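Local coordinates for protein nucleoporin nup120 (Schizosaccharomyces pombe, PDB 4GQ2) that serves as a structural component of the nuclear pore complex, whose nucleoporins can also act as docking partners for transport factors, at residues S416-F428 and K496-K508. Numbering follows the deposited sequence.
Sequences SGDISEIWLQHIF and KRLLYNEWERFAK
Trp503 NE1 donates to Ser420 OG at 2.8 Å; the bond is clearly bent (139°), and the oxygen also lies somewhat out of the indole plane. It ties helix 419-428 to the 496-508 part of helix 492-515, whose segment axes run nearly parallel, 10.0 Å apart at closest approach. Both belong to a helical insertion between strands 390-395 and 520-525 in the beta-propeller region of Nup120. Packing is knobs-into-holes, with Ile419, Trp423 and Trp503 as knobs, around an aromatic cluster of Trp423, Tyr500 and Trp503. Trp503 fits among Ser420, Trp423, Leu424 and Ile427; its CG lies beside the backbone N (chi1 -83°), which directs the indole across helix 419-428. The two indole planes are nearly parallel but slid apart, so the rings barely overlap. Instead, Trp503 CB sits over the five-membered ring of Trp423, 3.5 Å from its centroid, a CH-pi contact. Trp423 turns its edge to the face of Tyr500 in a T-shaped pair, planes at 72°, with NE1 over the phenol ring. A phenylalanine in place of Trp503 would probably leave Ser420 OG without its indole donor and open a gap beside Leu424 and Ile427. Helix 464-478 adds Val471 and Ile475 against Trp503, while Phe408 packs edge-to-face with Tyr500 and its backbone N is hydrogen-bonded to Tyr500 OH. A water joins Asp418 OD2 to Lys496 NZ; both groups also bond to the chain of another protein, so this end contributes to a subunit interface. Further along, Ala507 CB meets Trp423 CZ3 at 3.6 Å, and Ile427 CD1 reaches the edge of Phe506 at CD2, 4.0 Å away.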
loop_
_atom_site.group_PDB
_atom_site.type_symbol
_atom_site.label_atom_id
_atom_site.label_comp_id
_atom_site.label_asym_id
_atom_site.label_seq_id
_atom_site.Cartn_x
_atom_site.Cartn_y
_atom_site.Cartn_z
ATOM N N SER A 416 12.420 -6.413 -6.739
ATOM C CA SER A 416 11.641 -5.903 -5.602
ATOM C C SER A 416 12.444 -4.923 -4.726
ATOM O O SER A 416 12.100 -4.682 -3.563
ATOM C CB SER A 416 11.111 -7.062 -4.753
ATOM O OG SER A 416 10.065 -7.749 -5.425
ATOM N N GLY A 417 13.511 -4.356 -5.286
ATOM C CA GLY A 417 14.316 -3.368 -4.565
ATOM C C GLY A 417 15.306 -3.978 -3.595
ATOM O O GLY A 417 15.535 -5.193 -3.606
ATOM N N ASP A 418 15.886 -3.135 -2.744
ATOM C CA ASP A 418 16.959 -3.567 -1.843
ATOM C C ASP A 418 16.450 -3.775 -0.411
ATOM O O ASP A 418 15.249 -3.688 -0.155
ATOM C CB ASP A 418 18.117 -2.566 -1.889
ATOM C CG ASP A 418 19.499 -3.228 -1.743
ATOM O OD1 ASP A 418 19.615 -4.323 -1.139
ATOM O OD2 ASP A 418 20.479 -2.637 -2.245
ATOM N N ILE A 419 17.376 -4.048 0.509
ATOM C CA ILE A 419 17.078 -4.451 1.884
ATOM C C ILE A 419 16.090 -3.535 2.597
ATOM O O ILE A 419 15.105 -4.001 3.168
ATOM C CB ILE A 419 18.378 -4.582 2.716
ATOM C CG1 ILE A 419 19.276 -5.664 2.117
ATOM C CG2 ILE A 419 18.088 -4.929 4.172
ATOM C CD1 ILE A 419 20.674 -5.685 2.688
ATOM N N SER A 420 16.352 -2.235 2.558
ATOM C CA SER A 420 15.514 -1.274 3.268
ATOM C C SER A 420 14.107 -1.196 2.706
ATOM O O SER A 420 13.145 -1.247 3.473
ATOM C CB SER A 420 16.175 0.107 3.317
ATOM O OG SER A 420 17.215 0.084 4.274
ATOM N N GLU A 421 13.994 -1.087 1.381
ATOM C CA GLU A 421 12.691 -1.117 0.702
ATOM C C GLU A 421 11.853 -2.320 1.124
ATOM O O GLU A 421 10.685 -2.167 1.490
ATOM C CB GLU A 421 12.856 -1.124 -0.813
ATOM C CG GLU A 421 13.505 0.124 -1.387
ATOM C CD GLU A 421 14.334 -0.191 -2.622
ATOM O OE1 GLU A 421 15.576 -0.403 -2.501
ATOM O OE2 GLU A 421 13.733 -0.239 -3.716
ATOM N N ILE A 422 12.460 -3.506 1.101
ATOM C CA ILE A 422 11.743 -4.754 1.403
ATOM C C ILE A 422 11.305 -4.843 2.862
ATOM O O ILE A 422 10.143 -5.168 3.146
ATOM C CB ILE A 422 12.562 -6.001 1.013
ATOM C CG1 ILE A 422 12.844 -6.004 -0.499
ATOM C CG2 ILE A 422 11.837 -7.270 1.442
ATOM C CD1 ILE A 422 13.976 -6.927 -0.915
ATOM N N TRP A 423 12.217 -4.537 3.783
ATOM C CA TRP A 423 11.883 -4.548 5.217
ATOM C C TRP A 423 10.859 -3.510 5.593
ATOM O O TRP A 423 9.989 -3.765 6.414
ATOM C CB TRP A 423 13.132 -4.383 6.070
ATOM C CG TRP A 423 13.792 -5.685 6.444
ATOM C CD1 TRP A 423 15.048 -6.145 6.058
ATOM C CD2 TRP A 423 13.253 -6.738 7.321
ATOM N NE1 TRP A 423 15.314 -7.379 6.618
ATOM C CE2 TRP A 423 14.280 -7.790 7.380
ATOM C CE3 TRP A 423 12.066 -6.915 8.023
ATOM C CZ2 TRP A 423 14.099 -8.954 8.113
ATOM C CZ3 TRP A 423 11.899 -8.093 8.764
ATOM C CH2 TRP A 423 12.895 -9.085 8.807
ATOM N N LEU A 424 10.953 -2.328 4.992
ATOM C CA LEU A 424 10.003 -1.255 5.260
ATOM C C LEU A 424 8.604 -1.673 4.807
ATOM O O LEU A 424 7.639 -1.523 5.557
ATOM C CB LEU A 424 10.433 0.026 4.556
ATOM C CG LEU A 424 9.705 1.326 4.881
ATOM C CD1 LEU A 424 10.102 1.816 6.267
ATOM C CD2 LEU A 424 10.004 2.387 3.826
ATOM N N GLN A 425 8.502 -2.215 3.593
ATOM C CA GLN A 425 7.228 -2.736 3.105
ATOM C C GLN A 425 6.631 -3.757 4.068
ATOM O O GLN A 425 5.470 -3.641 4.456
ATOM C CB GLN A 425 7.362 -3.345 1.710
ATOM C CG GLN A 425 6.798 -2.466 0.604
ATOM C CD GLN A 425 5.842 -3.213 -0.323
ATOM O OE1 GLN A 425 5.316 -2.643 -1.280
ATOM N NE2 GLN A 425 5.605 -4.490 -0.035
ATOM N N HIS A 426 7.446 -4.727 4.471
ATOM C CA HIS A 426 7.018 -5.784 5.373
ATOM C C HIS A 426 6.513 -5.287 6.707
ATOM O O HIS A 426 5.491 -5.757 7.204
ATOM C CB HIS A 426 8.142 -6.798 5.578
ATOM C CG HIS A 426 7.835 -7.830 6.633
ATOM N ND1 HIS A 426 8.270 -7.719 7.902
ATOM C CD2 HIS A 426 7.077 -8.997 6.577
ATOM C CE1 HIS A 426 7.826 -8.765 8.621
ATOM N NE2 HIS A 426 7.096 -9.547 7.809
ATOM N N ILE A 427 7.220 -4.335 7.300
ATOM C CA ILE A 427 6.832 -3.798 8.604
ATOM C C ILE A 427 5.543 -2.964 8.552
ATOM O O ILE A 427 4.729 -3.025 9.470
ATOM C CB ILE A 427 7.982 -2.979 9.217
ATOM C CG1 ILE A 427 9.151 -3.910 9.551
ATOM C CG2 ILE A 427 7.522 -2.218 10.460
ATOM C CD1 ILE A 427 10.445 -3.189 9.856
ATOM N N PHE A 428 5.358 -2.192 7.481
ATOM C CA PHE A 428 4.190 -1.320 7.372
ATOM C C PHE A 428 2.949 -1.958 6.740
ATOM O O PHE A 428 1.898 -1.328 6.667
ATOM C CB PHE A 428 4.561 -0.002 6.692
ATOM C CG PHE A 428 5.245 0.960 7.618
ATOM C CD1 PHE A 428 6.630 0.933 7.774
ATOM C CD2 PHE A 428 4.500 1.859 8.377
ATOM C CE1 PHE A 428 7.258 1.805 8.650
ATOM C CE2 PHE A 428 5.123 2.732 9.254
ATOM C CZ PHE A 428 6.504 2.707 9.388
ATOM N N LYS A 496 25.491 -4.791 3.975
ATOM C CA LYS A 496 24.212 -5.434 3.691
ATOM C C LYS A 496 23.754 -6.287 4.864
ATOM O O LYS A 496 22.629 -6.131 5.341
ATOM C CB LYS A 496 24.286 -6.261 2.406
ATOM C CG LYS A 496 24.451 -5.414 1.151
ATOM C CD LYS A 496 24.638 -6.284 -0.081
ATOM C CE LYS A 496 25.069 -5.468 -1.289
ATOM N NZ LYS A 496 23.995 -4.561 -1.793
ATOM N N ARG A 497 24.636 -7.153 5.356
ATOM C CA ARG A 497 24.301 -8.059 6.456
ATOM C C ARG A 497 23.912 -7.299 7.729
ATOM O O ARG A 497 22.901 -7.626 8.376
ATOM C CB ARG A 497 25.457 -9.037 6.720
ATOM C CG ARG A 497 25.134 -10.153 7.707
ATOM C CD ARG A 497 26.362 -11.011 8.021
ATOM N NE ARG A 497 27.393 -10.267 8.753
ATOM C CZ ARG A 497 27.411 -10.088 10.073
ATOM N NH1 ARG A 497 26.461 -10.607 10.850
ATOM N NH2 ARG A 497 28.388 -9.383 10.623
ATOM N N LEU A 498 24.694 -6.277 8.082
ATOM C CA LEU A 498 24.410 -5.498 9.292
ATOM C C LEU A 498 23.124 -4.671 9.149
ATOM O O LEU A 498 22.343 -4.573 10.093
ATOM C CB LEU A 498 25.597 -4.600 9.673
ATOM C CG LEU A 498 26.924 -5.236 10.111
ATOM C CD1 LEU A 498 27.989 -4.157 10.215
ATOM C CD2 LEU A 498 26.805 -5.986 11.432
ATOM N N LEU A 499 22.908 -4.086 7.973
ATOM C CA LEU A 499 21.663 -3.365 7.691
ATOM C C LEU A 499 20.451 -4.300 7.829
ATOM O O LEU A 499 19.449 -3.938 8.448
ATOM C CB LEU A 499 21.704 -2.713 6.298
ATOM C CG LEU A 499 20.546 -1.809 5.834
ATOM C CD1 LEU A 499 20.392 -0.564 6.696
ATOM C CD2 LEU A 499 20.720 -1.407 4.375
ATOM N N TYR A 500 20.563 -5.503 7.269
ATOM C CA TYR A 500 19.495 -6.505 7.329
ATOM C C TYR A 500 19.148 -6.829 8.778
ATOM O O TYR A 500 17.969 -6.840 9.157
ATOM C CB TYR A 500 19.906 -7.788 6.582
ATOM C CG TYR A 500 18.821 -8.848 6.524
ATOM C CD1 TYR A 500 18.560 -9.672 7.620
ATOM C CD2 TYR A 500 18.045 -9.011 5.380
ATOM C CE1 TYR A 500 17.554 -10.625 7.578
ATOM C CE2 TYR A 500 17.048 -9.970 5.322
ATOM C CZ TYR A 500 16.809 -10.777 6.419
ATOM O OH TYR A 500 15.807 -11.719 6.356
ATOM N N ASN A 501 20.179 -7.082 9.583
ATOM C CA ASN A 501 20.001 -7.470 10.987
ATOM C C ASN A 501 19.388 -6.372 11.846
ATOM O O ASN A 501 18.599 -6.652 12.754
ATOM C CB ASN A 501 21.329 -7.936 11.602
ATOM C CG ASN A 501 21.847 -9.228 10.987
ATOM O OD1 ASN A 501 21.122 -9.953 10.296
ATOM N ND2 ASN A 501 23.109 -9.526 11.243
ATOM N N GLU A 502 19.754 -5.127 11.571
ATOM C CA GLU A 502 19.135 -4.012 12.276
ATOM C C GLU A 502 17.638 -3.927 11.950
ATOM O O GLU A 502 16.807 -3.783 12.848
ATOM C CB GLU A 502 19.852 -2.693 11.974
ATOM C CG GLU A 502 19.438 -1.534 12.877
ATOM C CD GLU A 502 19.780 -1.732 14.350
ATOM O OE1 GLU A 502 19.601 -0.777 15.129
ATOM O OE2 GLU A 502 20.225 -2.824 14.748
ATOM N N TRP A 503 17.295 -4.032 10.670
ATOM C CA TRP A 503 15.881 -4.072 10.270
ATOM C C TRP A 503 15.173 -5.206 10.956
ATOM O O TRP A 503 14.103 -5.016 11.528
ATOM C CB TRP A 503 15.751 -4.206 8.764
ATOM C CG TRP A 503 15.863 -2.909 7.999
ATOM C CD1 TRP A 503 16.909 -2.486 7.191
ATOM C CD2 TRP A 503 14.877 -1.830 7.935
ATOM N NE1 TRP A 503 16.645 -1.254 6.649
ATOM C CE2 TRP A 503 15.442 -0.807 7.053
ATOM C CE3 TRP A 503 13.618 -1.618 8.494
ATOM C CZ2 TRP A 503 14.767 0.372 6.767
ATOM C CZ3 TRP A 503 12.947 -0.431 8.197
ATOM C CH2 TRP A 503 13.508 0.539 7.355
ATOM N N GLU A 504 15.779 -6.394 10.937
ATOM C CA GLU A 504 15.215 -7.546 11.623
ATOM C C GLU A 504 14.923 -7.300 13.104
ATOM O O GLU A 504 13.829 -7.633 13.582
ATOM C CB GLU A 504 16.102 -8.775 11.473
ATOM C CG GLU A 504 15.506 -10.017 12.126
ATOM C CD GLU A 504 16.094 -11.297 11.582
ATOM O OE1 GLU A 504 17.337 -11.435 11.602
ATOM O OE2 GLU A 504 15.308 -12.165 11.142
ATOM N N ARG A 505 15.883 -6.717 13.818
ATOM C CA ARG A 505 15.699 -6.427 15.243
ATOM C C ARG A 505 14.514 -5.502 15.446
ATOM O O ARG A 505 13.688 -5.719 16.335
ATOM C CB ARG A 505 16.944 -5.778 15.850
ATOM C CG ARG A 505 18.058 -6.751 16.176
ATOM C CD ARG A 505 19.300 -6.036 16.698
ATOM N NE ARG A 505 20.480 -6.849 16.423
ATOM C CZ ARG A 505 21.407 -6.564 15.510
ATOM N NH1 ARG A 505 21.335 -5.444 14.791
ATOM N NH2 ARG A 505 22.426 -7.397 15.335
ATOM N N PHE A 506 14.441 -4.466 14.616
ATOM C CA PHE A 506 13.361 -3.507 14.706
ATOM C C PHE A 506 12.006 -4.186 14.483
ATOM O O PHE A 506 11.059 -3.951 15.240
ATOM C CB PHE A 506 13.567 -2.358 13.722
ATOM C CG PHE A 506 12.590 -1.251 13.906
ATOM C CD1 PHE A 506 12.756 -0.329 14.932
ATOM C CD2 PHE A 506 11.474 -1.148 13.082
ATOM C CE1 PHE A 506 11.836 0.693 15.119
ATOM C CE2 PHE A 506 10.548 -0.130 13.265
ATOM C CZ PHE A 506 10.729 0.794 14.286
ATOM N N ALA A 507 11.936 -5.045 13.466
ATOM C CA ALA A 507 10.719 -5.789 13.154
ATOM C C ALA A 507 10.314 -6.699 14.304
ATOM O O ALA A 507 9.123 -6.807 14.622
ATOM C CB ALA A 507 10.889 -6.586 11.867
ATOM N N LYS A 508 11.300 -7.338 14.930
ATOM C CA LYS A 508 11.047 -8.190 16.101
ATOM C C LYS A 508 10.502 -7.398 17.284
ATOM O O LYS A 508 9.581 -7.846 17.958
ATOM C CB LYS A 508 12.301 -8.966 16.519
ATOM C CG LYS A 508 12.515 -10.260 15.750
ATOM C CD LYS A 508 13.445 -11.194 16.514
ATOM C CE LYS A 508 13.625 -12.533 15.812
ATOM N NZ LYS A 508 14.597 -12.464 14.683
HETATM O O HOH W 1 22.683 -2.278 0.114
#